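Local coordinates for diaminopimelate decarboxylase (Methanocaldococcus jannaschii, PDB 1TWI), which catalyses the pyridoxal-phosphate-dependent decarboxylation of meso-diaminopimelate to L-lysine and carbon dioxide, the last step of lysine biosynthesis, at residues T30-M35 / Y301-V306; A65-A70 / G86-S91; Y255-Q260 / Y336-N341. All blocks are in the same frame, centred on the assembly; numbering follows the deposited sequence.

Contact 1 (T30-M35 / Y301-V306); sequences TPLYVM and YLLGKV
L32 and L303 face each other as a hydrogen-bonded pair of an antiparallel sheet, in the beta domain that class-II (fold type III) decarboxylases carry beside their pyridoxal-binding barrel. L303 N reaches L32 O at 2.8 Å, and L32 N returns the bond to L303 O. V34 and Y301 form the next hydrogen-bonded pair, with V34 N donating to Y301 O. The non-hydrogen-bonded pair Y33 and L302 sits between them.

L303 can be traced out from the backbone. L303 CB lies 3.8 Å from L32 O, and L303 CG is 4.1 Å from V34 CG2. With CG anti to the carbonyl carbon (chi1 -48°) and the outer chain extended, L303 CD1 is carried onward to 3.8 Å from that same V34 CG2 and 4.3 Å from L32 CD2. One methyl thus closes a small apolar cluster on this face, which V378 and A380 of strand 378-382 help to cover.

Y33 and L302 project from the other face. L302 CD1 makes a CH-pi contact with the Y33 ring, 4.0 Å from the ring centroid and 13° off the ring normal; the methyl lies over the face, offset toward the rim. The phenol oxygen is bonded to D326 O, which fixes the far end. Strand 402-407 pairs with the other edge of 32-36, placing Y33 in the interior of the sheet, its side chain about 8 Å from that of the substrate-binding R329.

Before the pairing begins, ahead of the cis peptide that joins T30 to P31, T30 OG1 lies 3.5 Å from K305 CB. The two carboxylate oxygens of D321 clasp this end, OD2 bonded to T30 OG1 and OD1 to K305 N.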
loop_
_atom_site.group_PDB
_atom_site.type_symbol
_atom_site.label_atom_id
_atom_site.label_comp_id
_atom_site.label_asym_id
_atom_site.label_seq_id
_atom_site.Cartn_x
_atom_site.Cartn_y
_atom_site.Cartn_z
ATOM N N THR A 30 -4.337 11.321 -17.548
ATOM C CA THR A 30 -3.903 11.440 -16.149
ATOM C C THR A 30 -4.683 10.374 -15.323
ATOM O O THR A 30 -5.761 9.979 -15.730
ATOM C CB THR A 30 -4.242 12.856 -15.599
ATOM O OG1 THR A 30 -5.555 13.210 -16.015
ATOM C CG2 THR A 30 -3.287 13.902 -16.160
ATOM N N PRO A 31 -4.162 9.940 -14.149
ATOM C CA PRO A 31 -2.870 10.340 -13.579
ATOM C C PRO A 31 -1.732 9.769 -14.389
ATOM O O PRO A 31 -1.877 8.728 -15.008
ATOM C CB PRO A 31 -2.926 9.785 -12.154
ATOM C CG PRO A 31 -3.698 8.517 -12.330
ATOM C CD PRO A 31 -4.814 8.909 -13.312
ATOM N N LEU A 32 -0.577 10.433 -14.401
ATOM C CA LEU A 32 0.548 9.945 -15.212
ATOM C C LEU A 32 1.919 10.090 -14.521
ATOM O O LEU A 32 2.249 11.175 -14.061
ATOM C CB LEU A 32 0.622 10.779 -16.527
ATOM C CG LEU A 32 1.669 10.447 -17.589
ATOM C CD1 LEU A 32 1.210 9.161 -18.266
ATOM C CD2 LEU A 32 1.767 11.547 -18.674
ATOM N N TYR A 33 2.723 9.034 -14.506
ATOM C CA TYR A 33 4.089 9.122 -13.980
ATOM C C TYR A 33 4.965 9.503 -15.166
ATOM O O TYR A 33 4.806 8.943 -16.281
ATOM C CB TYR A 33 4.595 7.762 -13.487
ATOM C CG TYR A 33 4.278 7.473 -12.027
ATOM C CD1 TYR A 33 5.112 7.945 -11.011
ATOM C CD2 TYR A 33 3.180 6.716 -11.661
ATOM C CE1 TYR A 33 4.869 7.660 -9.681
ATOM C CE2 TYR A 33 2.911 6.427 -10.289
ATOM C CZ TYR A 33 3.778 6.914 -9.322
ATOM O OH TYR A 33 3.609 6.663 -7.971
ATOM N N VAL A 34 5.885 10.445 -14.963
ATOM C CA VAL A 34 6.825 10.807 -16.038
ATOM C C VAL A 34 8.221 10.532 -15.403
ATOM O O VAL A 34 8.571 11.076 -14.330
ATOM C CB VAL A 34 6.700 12.318 -16.417
ATOM C CG1 VAL A 34 7.737 12.717 -17.552
ATOM C CG2 VAL A 34 5.246 12.604 -16.898
ATOM N N MET A 35 9.029 9.732 -16.067
ATOM C CA MET A 35 10.345 9.421 -15.559
ATOM C C MET A 35 11.322 10.067 -16.497
ATOM O O MET A 35 11.247 9.812 -17.706
ATOM C CB MET A 35 10.574 7.894 -15.561
ATOM C CG MET A 35 9.707 7.168 -14.488
ATOM S SD MET A 35 10.169 7.648 -12.744
ATOM C CE MET A 35 11.723 6.896 -12.562
ATOM N N TYR A 301 8.003 12.241 -11.749
ATOM C CA TYR A 301 7.011 13.277 -11.449
ATOM C C TYR A 301 5.671 12.630 -11.686
ATOM O O TYR A 301 5.549 11.853 -12.609
ATOM C CB TYR A 301 7.164 14.470 -12.409
ATOM C CG TYR A 301 8.558 15.088 -12.266
ATOM C CD1 TYR A 301 9.647 14.495 -12.896
ATOM C CD2 TYR A 301 8.791 16.205 -11.407
ATOM C CE1 TYR A 301 10.935 14.948 -12.694
ATOM C CE2 TYR A 301 10.109 16.700 -11.200
ATOM C CZ TYR A 301 11.166 16.049 -11.849
ATOM O OH TYR A 301 12.482 16.414 -11.642
ATOM N N LEU A 302 4.681 12.942 -10.843
ATOM C CA LEU A 302 3.341 12.402 -11.037
ATOM C C LEU A 302 2.374 13.556 -11.370
ATOM O O LEU A 302 2.206 14.491 -10.557
ATOM C CB LEU A 302 2.865 11.675 -9.770
ATOM C CG LEU A 302 1.428 11.104 -9.781
ATOM C CD1 LEU A 302 1.230 10.102 -10.941
ATOM C CD2 LEU A 302 1.178 10.458 -8.445
ATOM N N LEU A 303 1.747 13.479 -12.554
ATOM C CA LEU A 303 0.812 14.514 -12.994
ATOM C C LEU A 303 -0.607 14.067 -12.708
ATOM O O LEU A 303 -0.980 12.921 -12.975
ATOM C CB LEU A 303 0.964 14.762 -14.519
ATOM C CG LEU A 303 2.418 14.951 -14.982
ATOM C CD1 LEU A 303 2.496 15.204 -16.518
ATOM C CD2 LEU A 303 3.034 16.104 -14.213
ATOM N N GLY A 304 -1.381 14.967 -12.128
ATOM C CA GLY A 304 -2.760 14.674 -11.790
ATOM C C GLY A 304 -3.612 15.872 -12.196
ATOM O O GLY A 304 -3.269 17.015 -11.896
ATOM N N LYS A 305 -4.696 15.613 -12.904
ATOM C CA LYS A 305 -5.546 16.676 -13.312
ATOM C C LYS A 305 -6.561 17.020 -12.222
ATOM O O LYS A 305 -7.090 16.135 -11.486
ATOM C CB LYS A 305 -6.247 16.311 -14.629
ATOM C CG LYS A 305 -7.310 17.350 -15.084
ATOM C CD LYS A 305 -7.697 17.192 -16.605
ATOM C CE LYS A 305 -8.452 15.909 -16.886
ATOM N NZ LYS A 305 -8.909 15.914 -18.327
ATOM N N VAL A 306 -6.842 18.315 -12.122
ATOM C CA VAL A 306 -7.819 18.820 -11.160
ATOM C C VAL A 306 -9.238 18.666 -11.666
ATOM O O VAL A 306 -9.588 19.254 -12.706
ATOM C CB VAL A 306 -7.554 20.315 -10.883
ATOM C CG1 VAL A 306 -8.634 20.857 -9.937
ATOM C CG2 VAL A 306 -6.136 20.451 -10.225
#

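Contact 2 (A65-A70 / G86-S91); sequences AYAYKA and GADVVS. With PLP (pyridoxal-5'-phosphate), chain E.
K69 and D88 meet in a salt bridge beside the cofactor, with K69 NZ 2.6 Å from D88 OD2, on the syn side and 24° out of the carboxylate plane. The same D88 OD2 lies 3.3 Å from N1 of the pyridoxal ring. K69 is the lysine that carries the cofactor in the resting enzyme, but here it is not attached. Its chain, bent at chi2 and chi3, passes the aldehyde with K69 CD 3.1 Å from PLP O4A and then swings NZ on to the aspartate. V90 CG1 crowds the amine at 3.2 Å from K69 NZ. A67 CB touches both acid and cofactor, 3.3 Å from D88 OD2 and 3.5 Å from PLP C5A.

One layer out, N111 ND2 holds D88 OD1 and so limits the turning of the carboxylate. The backbone sets the register: D88 N donates to Y66 O at 2.8 Å, and D88 O receives Y68 N. Beyond the sheet, the Y68 ring takes V89 CG1 over one face, while its CE1 comes within 3.5 Å of A87 CB. S91 OG then N-caps helix 92-100 through E94 N and also bonds N396 O of the second subunit.

Parallel strands 62-67 and 86-89 with helix 74-82 between them make a beta-alpha-beta unit of the TIM barrel, with the cofactor held at the strands' C-terminal ends.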
loop_
_atom_site.group_PDB
_atom_site.type_symbol
_atom_site.label_atom_id
_atom_site.label_comp_id
_atom_site.label_asym_id
_atom_site.label_seq_id
_atom_site.Cartn_x
_atom_site.Cartn_y
_atom_site.Cartn_z
ATOM N N ALA A 65 24.897 -1.435 -6.872
ATOM C CA ALA A 65 23.848 -2.447 -7.019
ATOM C C ALA A 65 22.523 -1.734 -6.752
ATOM O O ALA A 65 22.058 -1.617 -5.583
ATOM C CB ALA A 65 24.064 -3.613 -6.023
ATOM N N TYR A 66 21.909 -1.256 -7.834
ATOM C CA TYR A 66 20.650 -0.510 -7.705
ATOM C C TYR A 66 19.580 -1.295 -6.959
ATOM O O TYR A 66 19.323 -2.434 -7.275
ATOM C CB TYR A 66 20.183 -0.049 -9.108
ATOM C CG TYR A 66 18.782 0.452 -9.137
ATOM C CD1 TYR A 66 18.396 1.579 -8.404
ATOM C CD2 TYR A 66 17.811 -0.221 -9.891
ATOM C CE1 TYR A 66 17.077 2.033 -8.411
ATOM C CE2 TYR A 66 16.485 0.220 -9.905
ATOM C CZ TYR A 66 16.122 1.338 -9.163
ATOM O OH TYR A 66 14.798 1.709 -9.133
ATOM N N ALA A 67 18.973 -0.693 -5.946
ATOM C CA ALA A 67 17.971 -1.428 -5.198
ATOM C C ALA A 67 16.632 -1.461 -5.967
ATOM O O ALA A 67 15.881 -0.441 -6.000
ATOM C CB ALA A 67 17.761 -0.791 -3.851
ATOM N N TYR A 68 16.357 -2.609 -6.583
ATOM C CA TYR A 68 15.150 -2.799 -7.380
ATOM C C TYR A 68 13.880 -2.487 -6.655
ATOM O O TYR A 68 12.910 -2.062 -7.277
ATOM C CB TYR A 68 15.054 -4.249 -7.909
ATOM C CG TYR A 68 15.758 -4.429 -9.239
ATOM C CD1 TYR A 68 16.891 -3.656 -9.548
ATOM C CD2 TYR A 68 15.283 -5.359 -10.190
ATOM C CE1 TYR A 68 17.554 -3.816 -10.804
ATOM C CE2 TYR A 68 15.929 -5.534 -11.444
ATOM C CZ TYR A 68 17.050 -4.778 -11.737
ATOM O OH TYR A 68 17.739 -4.995 -12.904
ATOM N N LYS A 69 13.880 -2.621 -5.337
ATOM C CA LYS A 69 12.612 -2.402 -4.617
ATOM C C LYS A 69 12.120 -0.980 -4.819
ATOM O O LYS A 69 10.933 -0.714 -4.648
ATOM C CB LYS A 69 12.736 -2.718 -3.128
ATOM C CG LYS A 69 13.582 -1.748 -2.291
ATOM C CD LYS A 69 14.469 -2.553 -1.286
ATOM C CE LYS A 69 15.819 -2.879 -1.999
ATOM N NZ LYS A 69 16.752 -3.764 -1.327
ATOM N N ALA A 70 13.031 -0.067 -5.180
ATOM C CA ALA A 70 12.640 1.341 -5.409
ATOM C C ALA A 70 11.827 1.588 -6.687
ATOM O O ALA A 70 10.970 2.486 -6.732
ATOM C CB ALA A 70 13.883 2.245 -5.399
ATOM N N GLY A 86 24.723 -2.374 -11.463
ATOM C CA GLY A 86 24.384 -3.716 -10.963
ATOM C C GLY A 86 22.978 -3.698 -10.367
ATOM O O GLY A 86 22.226 -2.738 -10.585
ATOM N N ALA A 87 22.628 -4.732 -9.588
ATOM C CA ALA A 87 21.296 -4.822 -8.985
ATOM C C ALA A 87 21.295 -5.450 -7.614
ATOM O O ALA A 87 21.942 -6.466 -7.400
ATOM C CB ALA A 87 20.366 -5.661 -9.882
ATOM N N ASP A 88 20.569 -4.825 -6.701
ATOM C CA ASP A 88 20.320 -5.368 -5.349
ATOM C C ASP A 88 18.850 -5.910 -5.480
ATOM O O ASP A 88 17.931 -5.126 -5.569
ATOM C CB ASP A 88 20.399 -4.239 -4.308
ATOM C CG ASP A 88 19.495 -4.499 -3.112
ATOM O OD1 ASP A 88 19.176 -5.712 -2.809
ATOM O OD2 ASP A 88 19.046 -3.516 -2.485
ATOM N N VAL A 89 18.643 -7.231 -5.511
ATOM C CA VAL A 89 17.294 -7.785 -5.647
ATOM C C VAL A 89 16.886 -8.416 -4.328
ATOM O O VAL A 89 17.742 -8.928 -3.598
ATOM C CB VAL A 89 17.243 -8.843 -6.802
ATOM C CG1 VAL A 89 17.631 -8.119 -8.164
ATOM C CG2 VAL A 89 18.243 -10.041 -6.479
ATOM N N VAL A 90 15.593 -8.388 -3.996
ATOM C CA VAL A 90 15.158 -8.927 -2.692
ATOM C C VAL A 90 14.121 -10.036 -2.821
ATOM O O VAL A 90 13.537 -10.488 -1.838
ATOM C CB VAL A 90 14.603 -7.792 -1.780
ATOM C CG1 VAL A 90 15.689 -6.830 -1.420
ATOM C CG2 VAL A 90 13.488 -7.060 -2.444
ATOM N N SER A 91 13.919 -10.492 -4.058
ATOM C CA SER A 91 12.950 -11.566 -4.322
ATOM C C SER A 91 13.242 -12.260 -5.668
ATOM O O SER A 91 13.938 -11.704 -6.543
ATOM C CB SER A 91 11.553 -10.948 -4.425
ATOM O OG SER A 91 11.450 -10.316 -5.704
HETATM N N1 PLP E . 19.681 -2.202 0.492
HETATM C C2 PLP E . 18.761 -2.818 1.321
HETATM C C2A PLP E . 19.222 -4.124 2.012
HETATM C C3 PLP E . 17.504 -2.232 1.439
HETATM O O3 PLP E . 16.625 -2.864 2.260
HETATM C C4 PLP E . 17.145 -1.066 0.816
HETATM C C4A PLP E . 15.702 -0.494 1.024
HETATM O O4A PLP E . 14.907 -1.234 1.510
HETATM C C5 PLP E . 18.079 -0.427 -0.030
HETATM C C6 PLP E . 19.327 -1.019 -0.150
HETATM C C5A PLP E . 17.870 0.870 -0.799
HETATM O O4P PLP E . 17.539 1.978 0.078
HETATM P P PLP E . 17.403 3.458 -0.474
HETATM O O1P PLP E . 17.041 4.236 0.724
HETATM O O2P PLP E . 16.286 3.410 -1.478
HETATM O O3P PLP E . 18.688 3.856 -1.045
#

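Contact 3 (Y255-Q260 / Y336-N341); sequences YYKDKQ and YHHIIN
Y255 O and H338 N are joined by one water, which donates to the carbonyl at 2.7 Å from Y255 O and accepts from the amide at 2.8 Å from H338 N. No direct hydrogen bond links the two segments, so this bridge stands in for one and the rest is aromatic packing.

The broadest overlap is between Y256 and Y336, an offset stack with centroids 4.2 Å apart and planes at 16°. Y256 CE1 sits over the centre of the Y336 ring, and Y256 OH reaches back along it to lie 3.4 Å from Y336 CB. Y336 holds CG anti to its own backbone N (chi1 -174°), which sends the ring out against the face of Y256 and also lays its edge near the Y255 carbonyl oxygen, in plane.

A second pair meets at a steep angle. Y255 turns its edge to the face of H337, T-shaped with planes at 69°, and Y255 CE1 comes 3.6 Å from H337 CE1. Both rings are held elsewhere: Y255 OH bonds to R293 NH1, and H337 ND1 to F382 O. Y255 also makes a cation-pi contact with R329. R293 and R329 both belong to the lysine pocket, so Y255 probably belongs to the second shell of that pocket.

K257 bends over one face of H338, with K257 CG over the imidazole and offset toward the rim. Its NZ continues to a salt bridge with D383 and bonds to P254 O and L2 O. H338 ND1 is buried without a partner in the model.

The loop 255-260, between strand 244-246 and helix 264-276 of the barrel, thereby leans on the run from helix 329-333 into strand 339-341, an edge of the beta domain that pairs antiparallel with 378-382.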
loop_
_atom_site.group_PDB
_atom_site.type_symbol
_atom_site.label_atom_id
_atom_site.label_comp_id
_atom_site.label_asym_id
_atom_site.label_seq_id
_atom_site.Cartn_x
_atom_site.Cartn_y
_atom_site.Cartn_z
ATOM N N TYR A 255 13.610 15.993 -0.765
ATOM C CA TYR A 255 12.190 16.163 -0.916
ATOM C C TYR A 255 11.860 17.638 -0.623
ATOM O O TYR A 255 11.042 18.215 -1.318
ATOM C CB TYR A 255 11.418 15.275 0.056
ATOM C CG TYR A 255 11.413 13.833 -0.388
ATOM C CD1 TYR A 255 10.686 13.413 -1.525
ATOM C CD2 TYR A 255 12.175 12.897 0.307
ATOM C CE1 TYR A 255 10.721 12.054 -1.950
ATOM C CE2 TYR A 255 12.237 11.539 -0.120
ATOM C CZ TYR A 255 11.501 11.135 -1.238
ATOM O OH TYR A 255 11.535 9.794 -1.600
ATOM N N TYR A 256 12.456 18.190 0.440
ATOM C CA TYR A 256 12.329 19.602 0.807
ATOM C C TYR A 256 13.371 20.303 -0.074
ATOM O O TYR A 256 14.466 19.798 -0.226
ATOM C CB TYR A 256 12.663 19.805 2.295
ATOM C CG TYR A 256 11.453 19.544 3.158
ATOM C CD1 TYR A 256 10.418 20.462 3.223
ATOM C CD2 TYR A 256 11.333 18.348 3.876
ATOM C CE1 TYR A 256 9.296 20.192 3.990
ATOM C CE2 TYR A 256 10.210 18.071 4.647
ATOM C CZ TYR A 256 9.214 18.987 4.700
ATOM O OH TYR A 256 8.134 18.723 5.490
ATOM N N LYS A 257 13.017 21.436 -0.665
ATOM C CA LYS A 257 13.903 22.143 -1.575
ATOM C C LYS A 257 14.661 23.376 -1.026
ATOM O O LYS A 257 15.464 23.993 -1.751
ATOM C CB LYS A 257 13.089 22.584 -2.776
ATOM C CG LYS A 257 12.155 21.473 -3.341
ATOM C CD LYS A 257 13.040 20.391 -3.967
ATOM C CE LYS A 257 12.204 19.269 -4.606
ATOM N NZ LYS A 257 13.148 18.146 -4.850
ATOM N N ASP A 258 14.436 23.698 0.239
ATOM C CA ASP A 258 15.047 24.878 0.891
ATOM C C ASP A 258 16.421 24.649 1.557
ATOM O O ASP A 258 17.160 25.610 1.832
ATOM C CB ASP A 258 14.054 25.419 1.915
ATOM C CG ASP A 258 13.834 24.442 3.080
ATOM O OD1 ASP A 258 13.690 23.207 2.850
ATOM O OD2 ASP A 258 13.811 24.912 4.241
ATOM N N LYS A 259 16.804 23.403 1.793
ATOM C CA LYS A 259 18.101 23.159 2.433
ATOM C C LYS A 259 19.016 22.163 1.707
ATOM O O LYS A 259 18.558 21.132 1.191
ATOM C CB LYS A 259 17.892 22.663 3.882
ATOM C CG LYS A 259 17.521 23.759 4.910
ATOM C CD LYS A 259 17.640 23.195 6.354
ATOM C CE LYS A 259 16.528 23.712 7.300
ATOM N NZ LYS A 259 16.282 22.791 8.483
ATOM N N GLN A 260 20.305 22.455 1.660
ATOM C CA GLN A 260 21.199 21.525 1.009
ATOM C C GLN A 260 21.344 20.310 1.901
ATOM O O GLN A 260 21.231 20.393 3.120
ATOM C CB GLN A 260 22.587 22.125 0.792
ATOM C CG GLN A 260 22.720 22.886 -0.492
ATOM C CD GLN A 260 24.164 23.023 -0.897
ATOM O OE1 GLN A 260 25.068 22.974 -0.042
ATOM N NE2 GLN A 260 24.405 23.191 -2.193
ATOM N N TYR A 336 6.467 14.366 2.954
ATOM C CA TYR A 336 6.427 15.560 2.134
ATOM C C TYR A 336 6.979 15.418 0.690
ATOM O O TYR A 336 8.099 14.925 0.475
ATOM C CB TYR A 336 7.196 16.709 2.856
ATOM C CG TYR A 336 7.091 18.051 2.148
ATOM C CD1 TYR A 336 7.919 18.372 1.066
ATOM C CD2 TYR A 336 6.112 18.983 2.528
ATOM C CE1 TYR A 336 7.753 19.610 0.365
ATOM C CE2 TYR A 336 5.946 20.189 1.855
ATOM C CZ TYR A 336 6.760 20.496 0.778
ATOM O OH TYR A 336 6.554 21.695 0.112
ATOM N N HIS A 337 6.171 15.863 -0.288
ATOM C CA HIS A 337 6.580 15.958 -1.686
ATOM C C HIS A 337 6.214 17.381 -2.139
ATOM O O HIS A 337 5.174 17.873 -1.777
ATOM C CB HIS A 337 5.852 14.988 -2.626
ATOM C CG HIS A 337 6.225 13.554 -2.412
ATOM N ND1 HIS A 337 7.082 12.865 -3.252
ATOM C CD2 HIS A 337 5.863 12.686 -1.438
ATOM C CE1 HIS A 337 7.227 11.628 -2.799
ATOM N NE2 HIS A 337 6.499 11.496 -1.698
ATOM N N HIS A 338 7.101 18.023 -2.884
ATOM C CA HIS A 338 6.871 19.353 -3.447
ATOM C C HIS A 338 5.780 19.200 -4.553
ATOM O O HIS A 338 5.764 18.237 -5.300
ATOM C CB HIS A 338 8.182 19.846 -4.060
ATOM C CG HIS A 338 8.110 21.255 -4.529
ATOM N ND1 HIS A 338 8.512 21.641 -5.796
ATOM C CD2 HIS A 338 7.646 22.373 -3.919
ATOM C CE1 HIS A 338 8.307 22.944 -5.945
ATOM N NE2 HIS A 338 7.774 23.409 -4.823
ATOM N N ILE A 339 4.867 20.148 -4.631
ATOM C CA ILE A 339 3.779 20.086 -5.591
ATOM C C ILE A 339 3.613 21.468 -6.227
ATOM O O ILE A 339 3.665 22.463 -5.517
ATOM C CB ILE A 339 2.441 19.720 -4.868
ATOM C CG1 ILE A 339 2.553 18.307 -4.253
ATOM C CG2 ILE A 339 1.218 19.763 -5.846
ATOM C CD1 ILE A 339 1.422 17.981 -3.245
ATOM N N ILE A 340 3.405 21.523 -7.545
ATOM C CA ILE A 340 3.176 22.787 -8.248
ATOM C C ILE A 340 2.045 22.645 -9.284
ATOM O O ILE A 340 1.616 21.538 -9.659
ATOM C CB ILE A 340 4.401 23.235 -9.091
ATOM C CG1 ILE A 340 4.611 22.228 -10.238
ATOM C CG2 ILE A 340 5.714 23.333 -8.203
ATOM C CD1 ILE A 340 5.825 22.598 -11.134
ATOM N N ASN A 341 1.576 23.795 -9.749
ATOM C CA ASN A 341 0.611 23.828 -10.825
ATOM C C ASN A 341 1.553 23.815 -12.030
ATOM O O ASN A 341 2.584 24.488 -12.022
ATOM C CB ASN A 341 -0.146 25.154 -10.824
ATOM C CG ASN A 341 -1.365 25.128 -11.735
ATOM O OD1 ASN A 341 -1.339 24.517 -12.827
ATOM N ND2 ASN A 341 -2.433 25.800 -11.304
HETATM O O HOH W 1 9.626 16.810 -3.084
#

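In the fold
Leaving the N terminus, the chain lays down 30-35 in the beta domain and then builds the whole pyridoxal-binding barrel before returning at 301-306, where contact 1 closes a loop of some 265 residues. Contact 2 falls within that span as a short closure inside the barrel, joining its consecutive strands 62-67 and 86-89. Contact 3 starts there too, in the barrel loop 255-260, but its partner 336-341 comes after 301-306, so contacts 1 and 3 cross. Both reach the mixed sheet, with centres 17 Å apart. Contact 1 thus ties strand 32-36 to strand 300-311 within the beta domain, contact 2 belongs to the barrel, and contact 3 spans the two.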